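PDB 4OBM: cell envelope-related transcriptional attenuator domain-containing protein from Eubacterium siraeum, which is of unknown function but belongs to the LytR-CpsA-Psr family, whose members probably act in assembling the cell envelope rather than in transcription. Local coordinates for residues N95-F100 and F199-I204; L27-A32 and D39-I44; T104-F109 and Q147-L152. All coordinates share one frame; numbering follows the deposited sequence.

Interaction 1 of 3, residues N95-F100 and F199-I204; sequences NKYIRF and FTNTNI
Y97, I98 and R99 meet N201, T202 and N203 along one edge of the mixed sheet, where the short strand 201-202 runs antiparallel to strand 94-100 and ends the sheet within this chain. Regular pairing is brief: R99 N gives a nearly straight bond to N201 O (2.8 Å, 176°), while the return bond from N201 N to R99 O is weak, and a water that donates to R99 O weakly accepts from N201 N. Beyond T202 the side chain of N203 takes over the work of a backbone. With CG set between its backbone N and carbonyl carbon (chi1 63°), its amide turns to the partner strand: OD1 accepts from Y97 N at 2.9 Å, in the plane of the amide carbonyl, and ND2 gives to N95 O at 2.9 Å. The same amide stacks on one face of the Y97 ring, the planes 23° apart, with OD1 toward the rim. K96 bends at chi2 and brings NZ to N203 O (2.8 Å); D208 OD2 adds a long, weak ion pair. R99 and N201 lie side by side on the face opposite I98 and T202, with N201 ND2 over one face of the guanidinium, whose NE is held by E79 in a salt bridge. T202 OG1 is used twice, accepting from I204 N in an ST turn and donating to Y97 O at 2.7 Å.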
ATOM      1  N   ASN A  95      -5.790  -2.757  11.497  1.00 29.84           N
ATOM      2  CA  ASN A  95      -6.016  -1.825  12.608  1.00 29.10           C
ATOM      3  C   ASN A  95      -5.130  -0.591  12.450  1.00 31.59           C
ATOM      4  O   ASN A  95      -5.490   0.496  12.909  1.00 30.27           O
ATOM      5  CB  ASN A  95      -5.715  -2.501  13.969  1.00 30.34           C
ATOM      6  CG  ASN A  95      -6.242  -3.913  14.156  1.00 66.40           C
ATOM      7  OD1 ASN A  95      -5.493  -4.836  14.501  1.00 56.29           O
ATOM      8  ND2 ASN A  95      -7.548  -4.112  13.987  1.00 67.21           N
ATOM      9  N   LYS A  96      -3.941  -0.778  11.836  1.00 26.93           N
ATOM     10  CA  LYS A  96      -2.960   0.282  11.673  1.00 24.98           C
ATOM     11  C   LYS A  96      -3.047   0.949  10.323  1.00 25.78           C
ATOM     12  O   LYS A  96      -3.423   0.341   9.308  1.00 22.48           O
ATOM     13  CB  LYS A  96      -1.531  -0.217  11.939  1.00 27.36           C
ATOM     14  CG  LYS A  96      -1.279  -0.740  13.362  1.00 26.99           C
ATOM     15  CD  LYS A  96      -1.743   0.222  14.476  1.00 27.96           C
ATOM     16  CE  LYS A  96      -1.504  -0.378  15.841  1.00 32.37           C
ATOM     17  NZ  LYS A  96      -1.662   0.624  16.917  1.00 39.92           N
ATOM     18  N   TYR A  97      -2.749   2.243  10.331  1.00 22.76           N
ATOM     19  CA  TYR A  97      -2.799   3.038   9.112  1.00 22.34           C
ATOM     20  C   TYR A  97      -1.713   4.093   9.101  1.00 24.63           C
ATOM     21  O   TYR A  97      -1.213   4.462  10.166  1.00 23.57           O
ATOM     22  CB  TYR A  97      -4.183   3.715   8.965  1.00 24.03           C
ATOM     23  CG  TYR A  97      -4.518   4.688  10.073  1.00 26.67           C
ATOM     24  CD1 TYR A  97      -4.076   6.011  10.029  1.00 27.28           C
ATOM     25  CD2 TYR A  97      -5.321   4.304  11.142  1.00 28.36           C
ATOM     26  CE1 TYR A  97      -4.347   6.898  11.066  1.00 26.85           C
ATOM     27  CE2 TYR A  97      -5.632   5.193  12.166  1.00 30.40           C
ATOM     28  CZ  TYR A  97      -5.152   6.493  12.119  1.00 39.12           C
ATOM     29  OH  TYR A  97      -5.465   7.358  13.139  1.00 42.32           O
ATOM     30  N   ILE A  98      -1.403   4.622   7.902  1.00 20.85           N
ATOM     31  CA  ILE A  98      -0.506   5.763   7.705  1.00 20.98           C
ATOM     32  C   ILE A  98      -1.191   6.732   6.738  1.00 24.35           C
ATOM     33  O   ILE A  98      -1.466   6.357   5.603  1.00 24.61           O
ATOM     34  CB  ILE A  98       0.945   5.424   7.204  1.00 23.72           C
ATOM     35  CG1 ILE A  98       1.645   4.338   8.059  1.00 23.58           C
ATOM     36  CG2 ILE A  98       1.809   6.723   7.111  1.00 23.32           C
ATOM     37  CD1 ILE A  98       2.823   3.697   7.361  1.00 27.22           C
ATOM     38  N   ARG A  99      -1.452   7.960   7.162  1.00 19.95           N
ATOM     39  CA  ARG A  99      -1.975   8.943   6.219  1.00 18.95           C
ATOM     40  C   ARG A  99      -0.831   9.843   5.842  1.00 22.59           C
ATOM     41  O   ARG A  99      -0.321  10.589   6.685  1.00 19.74           O
ATOM     42  CB  ARG A  99      -3.174   9.753   6.757  1.00 17.98           C
ATOM     43  CG  ARG A  99      -3.567  10.890   5.794  1.00 26.72           C
ATOM     44  CD  ARG A  99      -4.497  11.903   6.423  1.00 30.06           C
ATOM     45  NE  ARG A  99      -5.740  11.252   6.806  1.00 29.75           N
ATOM     46  CZ  ARG A  99      -6.843  11.876   7.180  1.00 37.76           C
ATOM     47  NH1 ARG A  99      -6.884  13.207   7.216  1.00 17.78           N
ATOM     48  NH2 ARG A  99      -7.916  11.183   7.516  1.00 20.32           N
ATOM     49  N   PHE A 100      -0.399   9.733   4.586  1.00 21.16           N
ATOM     50  CA  PHE A 100       0.670  10.557   4.044  1.00 21.24           C
ATOM     51  C   PHE A 100       0.097  11.845   3.529  1.00 24.31           C
ATOM     52  O   PHE A 100      -1.093  11.911   3.252  1.00 22.43           O
ATOM     53  CB  PHE A 100       1.382   9.828   2.882  1.00 22.79           C
ATOM     54  CG  PHE A 100       2.223   8.646   3.288  1.00 24.84           C
ATOM     55  CD1 PHE A 100       3.506   8.826   3.799  1.00 27.06           C
ATOM     56  CD2 PHE A 100       1.749   7.347   3.124  1.00 25.97           C
ATOM     57  CE1 PHE A 100       4.279   7.732   4.184  1.00 27.90           C
ATOM     58  CE2 PHE A 100       2.529   6.252   3.504  1.00 28.82           C
ATOM     59  CZ  PHE A 100       3.789   6.452   4.025  1.00 26.90           C
ATOM     60  N   PHE A 199       6.614  11.915  11.895  1.00 26.64           N
ATOM     61  CA  PHE A 199       6.176  13.004  11.018  1.00 26.37           C
ATOM     62  C   PHE A 199       4.932  12.694  10.166  1.00 28.92           C
ATOM     63  O   PHE A 199       4.440  13.583   9.465  1.00 27.23           O
ATOM     64  CB  PHE A 199       7.358  13.468  10.131  1.00 27.83           C
ATOM     65  CG  PHE A 199       8.453  14.104  10.970  1.00 29.31           C
ATOM     66  CD1 PHE A 199       8.346  15.424  11.396  1.00 31.66           C
ATOM     67  CD2 PHE A 199       9.541  13.354  11.413  1.00 31.39           C
ATOM     68  CE1 PHE A 199       9.331  15.993  12.208  1.00 32.88           C
ATOM     69  CE2 PHE A 199      10.521  13.924  12.232  1.00 33.65           C
ATOM     70  CZ  PHE A 199      10.416  15.241  12.614  1.00 31.88           C
ATOM     71  N   THR A 200       4.396  11.477  10.257  1.00 24.86           N
ATOM     72  CA  THR A 200       3.198  11.156   9.505  1.00 23.34           C
ATOM     73  C   THR A 200       2.023  10.995  10.466  1.00 27.58           C
ATOM     74  O   THR A 200       2.224  10.731  11.649  1.00 27.73           O
ATOM     75  CB  THR A 200       3.390   9.902   8.622  1.00 29.03           C
ATOM     76  OG1 THR A 200       3.357   8.721   9.427  1.00 33.20           O
ATOM     77  CG2 THR A 200       4.649   9.955   7.767  1.00 25.38           C
ATOM     78  N   ASN A 201       0.797  11.141   9.944  1.00 24.62           N
ATOM     79  CA  ASN A 201      -0.431  10.902  10.683  1.00 24.50           C
ATOM     80  C   ASN A 201      -0.605   9.372  10.750  1.00 27.21           C
ATOM     81  O   ASN A 201      -0.991   8.759   9.763  1.00 25.89           O
ATOM     82  CB  ASN A 201      -1.611  11.598   9.986  1.00 24.05           C
ATOM     83  CG  ASN A 201      -2.935  11.529  10.718  1.00 39.35           C
ATOM     84  OD1 ASN A 201      -3.169  10.702  11.608  1.00 38.11           O
ATOM     85  ND2 ASN A 201      -3.846  12.396  10.333  1.00 26.84           N
ATOM     86  N   THR A 202      -0.253   8.753  11.883  1.00 24.87           N
ATOM     87  CA  THR A 202      -0.320   7.292  11.987  1.00 25.31           C
ATOM     88  C   THR A 202      -0.673   6.835  13.408  1.00 29.50           C
ATOM     89  O   THR A 202      -0.490   7.593  14.356  1.00 29.77           O
ATOM     90  CB  THR A 202       1.029   6.661  11.495  1.00 29.60           C
ATOM     91  OG1 THR A 202       0.941   5.241  11.542  1.00 30.07           O
ATOM     92  CG2 THR A 202       2.259   7.134  12.287  1.00 28.29           C
ATOM     93  N   ASN A 203      -1.157   5.579  13.549  1.00 25.31           N
ATOM     94  CA  ASN A 203      -1.432   5.002  14.863  1.00 25.72           C
ATOM     95  C   ASN A 203      -0.457   3.841  15.095  1.00 30.74           C
ATOM     96  O   ASN A 203      -0.657   3.026  16.003  1.00 31.21           O
ATOM     97  CB  ASN A 203      -2.896   4.566  15.000  1.00 25.43           C
ATOM     98  CG  ASN A 203      -3.303   3.475  14.051  1.00 39.73           C
ATOM     99  OD1 ASN A 203      -2.709   3.291  12.987  1.00 33.92           O
ATOM    100  ND2 ASN A 203      -4.337   2.741  14.408  1.00 33.00           N
ATOM    101  N   ILE A 204       0.598   3.768  14.249  1.00 27.40           N
ATOM    102  CA  ILE A 204       1.670   2.774  14.360  1.00 26.61           C
ATOM    103  C   ILE A 204       2.570   3.231  15.507  1.00 30.17           C
ATOM    104  O   ILE A 204       3.104   4.342  15.486  1.00 29.32           O
ATOM    105  CB  ILE A 204       2.449   2.558  13.015  1.00 28.79           C
ATOM    106  CG1 ILE A 204       1.582   1.827  11.973  1.00 28.55           C
ATOM    107  CG2 ILE A 204       3.798   1.823  13.227  1.00 30.55           C
ATOM    108  CD1 ILE A 204       2.252   1.563  10.645  1.00 30.22           C
TER
HETATM  109  O   HOH W   1       1.591  12.447   6.870  1.00 27.24           O

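Interaction 2 of 3, residues L27-A32 and D39-I44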
ATOM      1  N   LEU A  27      -3.281   0.089   6.385  1.00 25.68           N
ATOM      2  CA  LEU A  27      -3.993   0.896   5.419  1.00 23.99           C
ATOM      3  C   LEU A  27      -3.179   2.146   5.180  1.00 24.82           C
ATOM      4  O   LEU A  27      -2.887   2.869   6.119  1.00 23.13           O
ATOM      5  CB  LEU A  27      -5.419   1.244   5.877  1.00 24.23           C
ATOM      6  CG  LEU A  27      -6.157   2.277   5.013  1.00 27.62           C
ATOM      7  CD1 LEU A  27      -6.483   1.716   3.642  1.00 26.37           C
ATOM      8  CD2 LEU A  27      -7.406   2.767   5.715  1.00 30.99           C
HETATM    9  N   MSE A  28      -2.801   2.399   3.921  1.00 20.04           N
HETATM   10  CA  MSE A  28      -2.034   3.587   3.585  1.00 17.76           C
HETATM   11  C   MSE A  28      -2.870   4.477   2.732  1.00 25.34           C
HETATM   12  O   MSE A  28      -3.577   3.997   1.840  1.00 25.68           O
HETATM   13  CB  MSE A  28      -0.727   3.212   2.917  1.00 18.10           C
HETATM   14  CG  MSE A  28       0.224   2.533   3.900  1.00 22.71           C
HETATM   15 SE   MSE A  28       1.855   1.964   3.128  0.75 26.93          SE
HETATM   16  CE  MSE A  28       1.294   1.212   1.370  1.00 24.05           C
ATOM     17  N   THR A  29      -2.872   5.779   3.074  1.00 23.08           N
ATOM     18  CA  THR A  29      -3.692   6.771   2.385  1.00 22.71           C
ATOM     19  C   THR A  29      -2.845   8.008   2.080  1.00 25.53           C
ATOM     20  O   THR A  29      -1.836   8.245   2.739  1.00 24.69           O
ATOM     21  CB  THR A  29      -4.968   7.124   3.207  1.00 25.75           C
ATOM     22  OG1 THR A  29      -4.648   8.028   4.263  1.00 20.79           O
ATOM     23  CG2 THR A  29      -5.694   5.897   3.763  1.00 24.50           C
ATOM     24  N   LEU A  30      -3.262   8.787   1.091  1.00 20.47           N
ATOM     25  CA  LEU A  30      -2.534   9.975   0.705  1.00 20.38           C
ATOM     26  C   LEU A  30      -3.484  11.139   0.507  1.00 24.41           C
ATOM     27  O   LEU A  30      -4.492  11.012  -0.185  1.00 22.69           O
ATOM     28  CB  LEU A  30      -1.717   9.708  -0.581  1.00 20.42           C
ATOM     29  CG  LEU A  30      -1.061  10.921  -1.263  1.00 24.18           C
ATOM     30  CD1 LEU A  30       0.057  11.530  -0.391  1.00 24.68           C
ATOM     31  CD2 LEU A  30      -0.576  10.574  -2.636  1.00 20.14           C
ATOM     32  N   SER A  31      -3.114  12.270   1.125  1.00 22.19           N
ATOM     33  CA  SER A  31      -3.821  13.542   1.060  0.50 21.97           C
ATOM     34  C   SER A  31      -2.879  14.579   0.479  1.00 26.88           C
ATOM     35  O   SER A  31      -1.681  14.369   0.513  1.00 26.58           O
ATOM     36  CB  SER A  31      -4.289  13.949   2.456  0.50 24.42           C
ATOM     37  OG  SER A  31      -4.945  15.205   2.449  0.50 30.23           O
ATOM     38  N   ALA A  32      -3.404  15.706  -0.038  1.00 25.40           N
ATOM     39  CA  ALA A  32      -2.536  16.745  -0.583  1.00 25.73           C
ATOM     40  C   ALA A  32      -1.751  17.403   0.567  1.00 32.09           C
ATOM     41  O   ALA A  32      -0.569  17.714   0.421  1.00 32.85           O
ATOM     42  CB  ALA A  32      -3.368  17.775  -1.340  1.00 26.68           C
ATOM     43  N   ASP A  39      -7.151  11.160  -0.984  1.00 23.24           N
ATOM     44  CA  ASP A  39      -7.615  10.833  -2.337  1.00 24.96           C
ATOM     45  C   ASP A  39      -7.204   9.428  -2.758  1.00 27.65           C
ATOM     46  O   ASP A  39      -7.789   8.888  -3.695  1.00 26.17           O
ATOM     47  CB  ASP A  39      -7.064  11.834  -3.370  1.00 27.66           C
ATOM     48  CG  ASP A  39      -7.965  13.016  -3.621  1.00 47.28           C
ATOM     49  OD1 ASP A  39      -9.152  12.795  -3.984  1.00 50.72           O
ATOM     50  OD2 ASP A  39      -7.488  14.166  -3.469  1.00 53.20           O
ATOM     51  N   LYS A  40      -6.157   8.863  -2.133  1.00 24.34           N
ATOM     52  CA  LYS A  40      -5.663   7.526  -2.511  1.00 23.18           C
ATOM     53  C   LYS A  40      -5.677   6.596  -1.335  1.00 25.62           C
ATOM     54  O   LYS A  40      -5.502   7.028  -0.194  1.00 25.24           O
ATOM     55  CB  LYS A  40      -4.282   7.586  -3.165  1.00 24.53           C
ATOM     56  CG  LYS A  40      -4.409   8.104  -4.586  1.00 30.88           C
ATOM     57  CD  LYS A  40      -3.094   8.265  -5.285  1.00 36.92           C
ATOM     58  CE  LYS A  40      -3.246   9.153  -6.501  1.00 40.24           C
ATOM     59  NZ  LYS A  40      -4.195   8.598  -7.510  1.00 37.24           N
ATOM     60  N   TYR A  41      -6.009   5.335  -1.603  1.00 22.03           N
ATOM     61  CA  TYR A  41      -6.201   4.307  -0.575  1.00 22.75           C
ATOM     62  C   TYR A  41      -5.584   3.015  -1.046  1.00 25.85           C
ATOM     63  O   TYR A  41      -5.791   2.615  -2.181  1.00 23.10           O
ATOM     64  CB  TYR A  41      -7.707   4.118  -0.265  1.00 25.32           C
ATOM     65  CG  TYR A  41      -8.385   5.375   0.235  1.00 26.97           C
ATOM     66  CD1 TYR A  41      -8.912   6.309  -0.654  1.00 28.32           C
ATOM     67  CD2 TYR A  41      -8.446   5.663   1.595  1.00 28.44           C
ATOM     68  CE1 TYR A  41      -9.465   7.506  -0.205  1.00 26.86           C
ATOM     69  CE2 TYR A  41      -9.023   6.847   2.059  1.00 29.61           C
ATOM     70  CZ  TYR A  41      -9.535   7.764   1.152  1.00 32.05           C
ATOM     71  OH  TYR A  41     -10.080   8.939   1.592  1.00 26.44           O
HETATM   72  N   MSE A  42      -4.726   2.428  -0.202  1.00 24.25           N
HETATM   73  CA  MSE A  42      -4.011   1.193  -0.514  1.00 22.62           C
HETATM   74  C   MSE A  42      -3.696   0.450   0.758  1.00 27.04           C
HETATM   75  O   MSE A  42      -3.201   1.049   1.705  1.00 26.72           O
HETATM   76  CB  MSE A  42      -2.707   1.501  -1.294  1.00 23.47           C
HETATM   77  CG  MSE A  42      -1.909   0.243  -1.717  1.00 28.45           C
HETATM   78 SE   MSE A  42      -0.262   0.644  -2.659  0.75 32.86          SE
HETATM   79  CE  MSE A  42      -1.033   1.100  -4.294  1.00 28.97           C
ATOM     80  N   THR A  43      -4.013  -0.847   0.794  1.00 23.61           N
ATOM     81  CA  THR A  43      -3.621  -1.708   1.909  1.00 22.68           C
ATOM     82  C   THR A  43      -2.311  -2.408   1.517  1.00 25.30           C
ATOM     83  O   THR A  43      -2.018  -2.562   0.329  1.00 23.17           O
ATOM     84  CB  THR A  43      -4.708  -2.709   2.310  1.00 26.85           C
ATOM     85  OG1 THR A  43      -5.043  -3.501   1.184  1.00 28.87           O
ATOM     86  CG2 THR A  43      -5.966  -2.038   2.919  1.00 23.29           C
ATOM     87  N   ILE A  44      -1.494  -2.746   2.515  1.00 23.17           N
ATOM     88  CA  ILE A  44      -0.252  -3.486   2.348  1.00 21.99           C
ATOM     89  C   ILE A  44      -0.328  -4.605   3.353  1.00 25.95           C
ATOM     90  O   ILE A  44      -0.450  -4.346   4.550  1.00 26.87           O
ATOM     91  CB  ILE A  44       1.054  -2.643   2.405  1.00 24.29           C
ATOM     92  CG1 ILE A  44       2.297  -3.513   2.103  1.00 24.19           C
ATOM     93  CG2 ILE A  44       1.192  -1.781   3.680  1.00 26.43           C
ATOM     94  CD1 ILE A  44       3.576  -2.758   1.821  1.00 30.17           C
TER
HETATM   95  O   HOH W   2      -6.283  15.194  -0.639  1.00 27.14           O
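M28 and M42, both selenomethionines, form the hydrogen-bonded pair at the middle of the hairpin made by strands 24-30 and 40-47. The backbone is tight: M28 N reaches M42 O at 2.6 Å and M42 N answers to M28 O at 2.8 Å. On the face carrying L27, T29, Y41 and T43, packing is close. The methyl CG2 of T29 approaches CD2 of the Y41 ring obliquely at 3.5 Å, and L27 CD1 meets T43 CG2; helix 70-90 lies against this side, where E79 takes T29 OG1. On the opposite face M28 is partly exposed; its SE and, after the bend at chi3 (-41°), its CE both lie 3.8 Å from I44 CG2. The M28 and M42 side chains pair loosely, M28 CE staying 4.4 Å from M42 SE, as M42 leads away toward helix 164-181. Toward the turn a classic beta bulge follows: D39 and K40 both face L30, whose O takes D39 N at 2.8 Å and K40 N weakly. This end is the solvent side, where a water accepts from A32 N and donates to D39 OD2. Backbone bonds and mostly apolar contacts thus carry the centre; the bulge end adds water and a D39 salt bridge to K71.

Interaction 3 of 3, residues T104-F109 and Q147-L152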
ATOM      1  N   THR A 104       4.999  14.517   3.234  1.00 25.26           N
ATOM      2  CA  THR A 104       5.572  13.366   3.944  1.00 25.07           C
ATOM      3  C   THR A 104       5.867  12.179   2.993  1.00 29.69           C
ATOM      4  O   THR A 104       6.921  11.554   3.150  1.00 29.79           O
ATOM      5  CB  THR A 104       4.753  12.960   5.185  1.00 26.45           C
ATOM      6  OG1 THR A 104       3.490  12.423   4.811  1.00 25.25           O
ATOM      7  CG2 THR A 104       4.572  14.113   6.166  1.00 21.89           C
ATOM      8  N   LEU A 105       5.003  11.909   1.992  1.00 25.62           N
ATOM      9  CA  LEU A 105       5.248  10.840   1.011  1.00 24.39           C
ATOM     10  C   LEU A 105       6.505  11.143   0.138  1.00 27.71           C
ATOM     11  O   LEU A 105       7.278  10.232  -0.143  1.00 26.86           O
ATOM     12  CB  LEU A 105       4.014  10.603   0.104  1.00 24.00           C
ATOM     13  CG  LEU A 105       4.045   9.313  -0.768  1.00 29.21           C
ATOM     14  CD1 LEU A 105       4.580   8.067   0.021  1.00 28.86           C
ATOM     15  CD2 LEU A 105       2.687   9.015  -1.374  1.00 30.14           C
ATOM     16  N   THR A 106       6.695  12.413  -0.282  1.00 23.71           N
ATOM     17  CA  THR A 106       7.837  12.820  -1.106  1.00 23.67           C
ATOM     18  C   THR A 106       9.120  12.672  -0.281  1.00 27.70           C
ATOM     19  O   THR A 106      10.136  12.188  -0.796  1.00 27.34           O
ATOM     20  CB  THR A 106       7.634  14.253  -1.625  1.00 30.67           C
ATOM     21  OG1 THR A 106       6.357  14.334  -2.275  1.00 28.48           O
ATOM     22  CG2 THR A 106       8.742  14.706  -2.569  1.00 27.18           C
ATOM     23  N   GLU A 107       9.047  13.052   1.012  1.00 23.88           N
ATOM     24  CA  GLU A 107      10.146  12.929   1.942  1.00 23.24           C
ATOM     25  C   GLU A 107      10.495  11.456   2.163  1.00 28.80           C
ATOM     26  O   GLU A 107      11.684  11.130   2.150  1.00 30.60           O
ATOM     27  CB  GLU A 107       9.855  13.630   3.258  1.00 24.57           C
ATOM     28  CG  GLU A 107      11.124  14.277   3.778  1.00 39.24           C
ATOM     29  CD  GLU A 107      11.163  14.682   5.234  1.00 62.17           C
ATOM     30  OE1 GLU A 107      10.165  15.258   5.727  1.00 54.24           O
ATOM     31  OE2 GLU A 107      12.221  14.463   5.869  1.00 52.26           O
ATOM     32  N   LEU A 108       9.489  10.560   2.276  1.00 24.61           N
ATOM     33  CA  LEU A 108       9.744   9.116   2.404  1.00 23.91           C
ATOM     34  C   LEU A 108      10.544   8.626   1.197  1.00 28.52           C
ATOM     35  O   LEU A 108      11.598   8.046   1.397  1.00 30.47           O
ATOM     36  CB  LEU A 108       8.450   8.294   2.576  1.00 23.03           C
ATOM     37  CG  LEU A 108       8.574   6.746   2.549  1.00 27.00           C
ATOM     38  CD1 LEU A 108       9.108   6.198   3.852  1.00 27.03           C
ATOM     39  CD2 LEU A 108       7.249   6.114   2.315  1.00 30.86           C
ATOM     40  N   PHE A 109      10.083   8.913  -0.040  1.00 24.28           N
ATOM     41  CA  PHE A 109      10.752   8.516  -1.287  1.00 23.57           C
ATOM     42  C   PHE A 109      12.181   9.074  -1.384  1.00 28.69           C
ATOM     43  O   PHE A 109      13.067   8.393  -1.884  1.00 28.38           O
ATOM     44  CB  PHE A 109       9.959   9.016  -2.519  1.00 24.33           C
ATOM     45  CG  PHE A 109       8.571   8.484  -2.812  1.00 24.12           C
ATOM     46  CD1 PHE A 109       8.272   7.137  -2.643  1.00 25.99           C
ATOM     47  CD2 PHE A 109       7.601   9.308  -3.374  1.00 24.35           C
ATOM     48  CE1 PHE A 109       7.003   6.644  -2.948  1.00 26.74           C
ATOM     49  CE2 PHE A 109       6.341   8.809  -3.707  1.00 26.26           C
ATOM     50  CZ  PHE A 109       6.048   7.482  -3.489  1.00 24.77           C
ATOM     51  N   GLN A 147       9.490  13.625  -8.897  1.00 27.10           N
ATOM     52  CA  GLN A 147       9.083  13.056 -10.196  1.00 26.88           C
ATOM     53  C   GLN A 147       8.193  11.872  -9.955  1.00 29.65           C
ATOM     54  O   GLN A 147       7.193  11.699 -10.656  1.00 29.85           O
ATOM     55  CB  GLN A 147      10.307  12.624 -11.019  1.00 28.89           C
ATOM     56  CG  GLN A 147      11.272  13.751 -11.347  1.00 32.16           C
ATOM     57  CD  GLN A 147      12.468  13.277 -12.138  1.00 44.00           C
ATOM     58  OE1 GLN A 147      13.028  12.191 -11.911  1.00 35.98           O
ATOM     59  NE2 GLN A 147      12.935  14.135 -13.033  1.00 30.42           N
HETATM   60  N   MSE A 148       8.591  11.058  -8.938  1.00 23.51           N
HETATM   61  CA  MSE A 148       7.895   9.864  -8.507  0.70 20.13           C
HETATM   62  C   MSE A 148       6.492  10.224  -8.005  1.00 26.15           C
HETATM   63  O   MSE A 148       5.524   9.577  -8.408  1.00 26.52           O
HETATM   64  CB  MSE A 148       8.736   9.207  -7.412  0.70 20.12           C
HETATM   65  CG  MSE A 148       8.119   8.012  -6.805  0.70 23.02           C
HETATM   66 SE   MSE A 148       8.429   6.484  -7.880  0.52 26.39          SE
HETATM   67  CE  MSE A 148       8.128   5.279  -6.493  0.70 22.26           C
ATOM     68  N   TYR A 149       6.389  11.270  -7.143  1.00 23.62           N
ATOM     69  CA  TYR A 149       5.133  11.771  -6.569  1.00 23.59           C
ATOM     70  C   TYR A 149       4.181  12.275  -7.693  1.00 29.18           C
ATOM     71  O   TYR A 149       3.030  11.844  -7.731  1.00 29.12           O
ATOM     72  CB  TYR A 149       5.387  12.884  -5.514  1.00 24.19           C
ATOM     73  CG  TYR A 149       4.117  13.278  -4.792  1.00 25.49           C
ATOM     74  CD1 TYR A 149       3.689  12.580  -3.667  1.00 27.08           C
ATOM     75  CD2 TYR A 149       3.275  14.265  -5.306  1.00 25.61           C
ATOM     76  CE1 TYR A 149       2.464  12.862  -3.063  1.00 25.86           C
ATOM     77  CE2 TYR A 149       2.042  14.538  -4.725  1.00 25.96           C
ATOM     78  CZ  TYR A 149       1.638  13.830  -3.605  1.00 30.26           C
ATOM     79  OH  TYR A 149       0.450  14.130  -2.991  1.00 29.53           O
ATOM     80  N   ALA A 150       4.667  13.160  -8.599  1.00 25.33           N
ATOM     81  CA  ALA A 150       3.891  13.724  -9.721  1.00 24.65           C
ATOM     82  C   ALA A 150       3.332  12.632 -10.658  1.00 28.98           C
ATOM     83  O   ALA A 150       2.165  12.700 -11.053  1.00 27.78           O
ATOM     84  CB  ALA A 150       4.742  14.704 -10.511  1.00 25.21           C
ATOM     85  N   TYR A 151       4.144  11.615 -10.974  1.00 26.59           N
ATOM     86  CA  TYR A 151       3.725  10.472 -11.806  1.00 25.97           C
ATOM     87  C   TYR A 151       2.587   9.689 -11.132  1.00 27.32           C
ATOM     88  O   TYR A 151       1.597   9.362 -11.766  1.00 26.40           O
ATOM     89  CB  TYR A 151       4.937   9.530 -12.089  1.00 26.68           C
ATOM     90  CG  TYR A 151       4.697   8.391 -13.074  1.00 28.10           C
ATOM     91  CD1 TYR A 151       3.811   8.534 -14.141  1.00 30.20           C
ATOM     92  CD2 TYR A 151       5.416   7.200 -12.980  1.00 28.75           C
ATOM     93  CE1 TYR A 151       3.612   7.506 -15.062  1.00 31.00           C
ATOM     94  CE2 TYR A 151       5.231   6.167 -13.903  1.00 29.63           C
ATOM     95  CZ  TYR A 151       4.321   6.322 -14.938  1.00 36.55           C
ATOM     96  OH  TYR A 151       4.117   5.314 -15.847  1.00 37.82           O
ATOM     97  N   LEU A 152       2.740   9.414  -9.846  1.00 24.68           N
ATOM     98  CA  LEU A 152       1.844   8.620  -9.025  1.00 24.37           C
ATOM     99  C   LEU A 152       0.467   9.274  -8.792  1.00 23.84           C
ATOM    100  O   LEU A 152      -0.524   8.553  -8.596  1.00 19.44           O
ATOM    101  CB  LEU A 152       2.548   8.386  -7.682  1.00 25.07           C
ATOM    102  CG  LEU A 152       2.129   7.169  -6.857  1.00 32.09           C
ATOM    103  CD1 LEU A 152       2.474   5.862  -7.564  1.00 31.58           C
ATOM    104  CD2 LEU A 152       2.773   7.216  -5.461  1.00 39.23           C
TER
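F109 of helix 102-112 lays its ring against M148 of helix 145-152, and L105 and L152 complete the surroundings of the ring. This is helix-helix packing within the LytR-CpsA-Psr family region, with helix 164-181 and strand 115-119 also touching M148. The short helical segments approach to 9.7 Å between axes, with 130° between their directions. The M148 side chain crosses the phenyl ring at about a right angle. Its CG, anti to the backbone N (chi1 176°), makes a CH-pi contact 3.7 Å from the F109 ring centroid, and the chain then bends at chi2, putting SE farther out above the same face, 5.1 Å from the centroid, as a distant Met-aromatic contact. M148 has a second deposited conformer, for which the SE contact, and to a lesser degree that of CG, is uncertain. From F109's own helix, L105 CD1 covers the opposite face, while L152 CD2 comes in near the ring plane at the edge, 3.8 Å from F109 CZ. F176 of helix 164-181 adds an edge-to-face ring contact. An alanine at F109 is likely to leave M148 CG and L152 CD2 facing a gap, with the M148 chain freer to turn.

Alongside, the Y149 ring is met by T106 and L105. The T106 and Y149 side chains cross at about a right angle, and T106 OG1, bonded to K102 O within its own helix, lies obliquely to the ring, 3.5 Å from Y149 CD1. L105 CB meets the ring edge at Y149 CE1, 4.2 Å away. With no hydrogen bond across, the fit rests on apolar packing over the F109 face and at the ring edges.

Following the chain from the N terminus, interaction 2 comes first, closing the short hairpin between strands 24-30 and 40-47. Interaction 1 opens later at strand 94-100 and closes only when the chain returns at 201-202, and interaction 3 is nested inside that long loop, joining helix 102-112 to helix 145-152. Interactions 1 and 2 share one sheet: 94-100 runs beside 24-30, with F100 N probably bonded to T29 O. F100 also packs on L105 and L108, joining strand 94-100 to helix 102-112 of interaction 3. L30 CD1 touches L105 CD2 and Y149 OH, tying the hairpin to both helices.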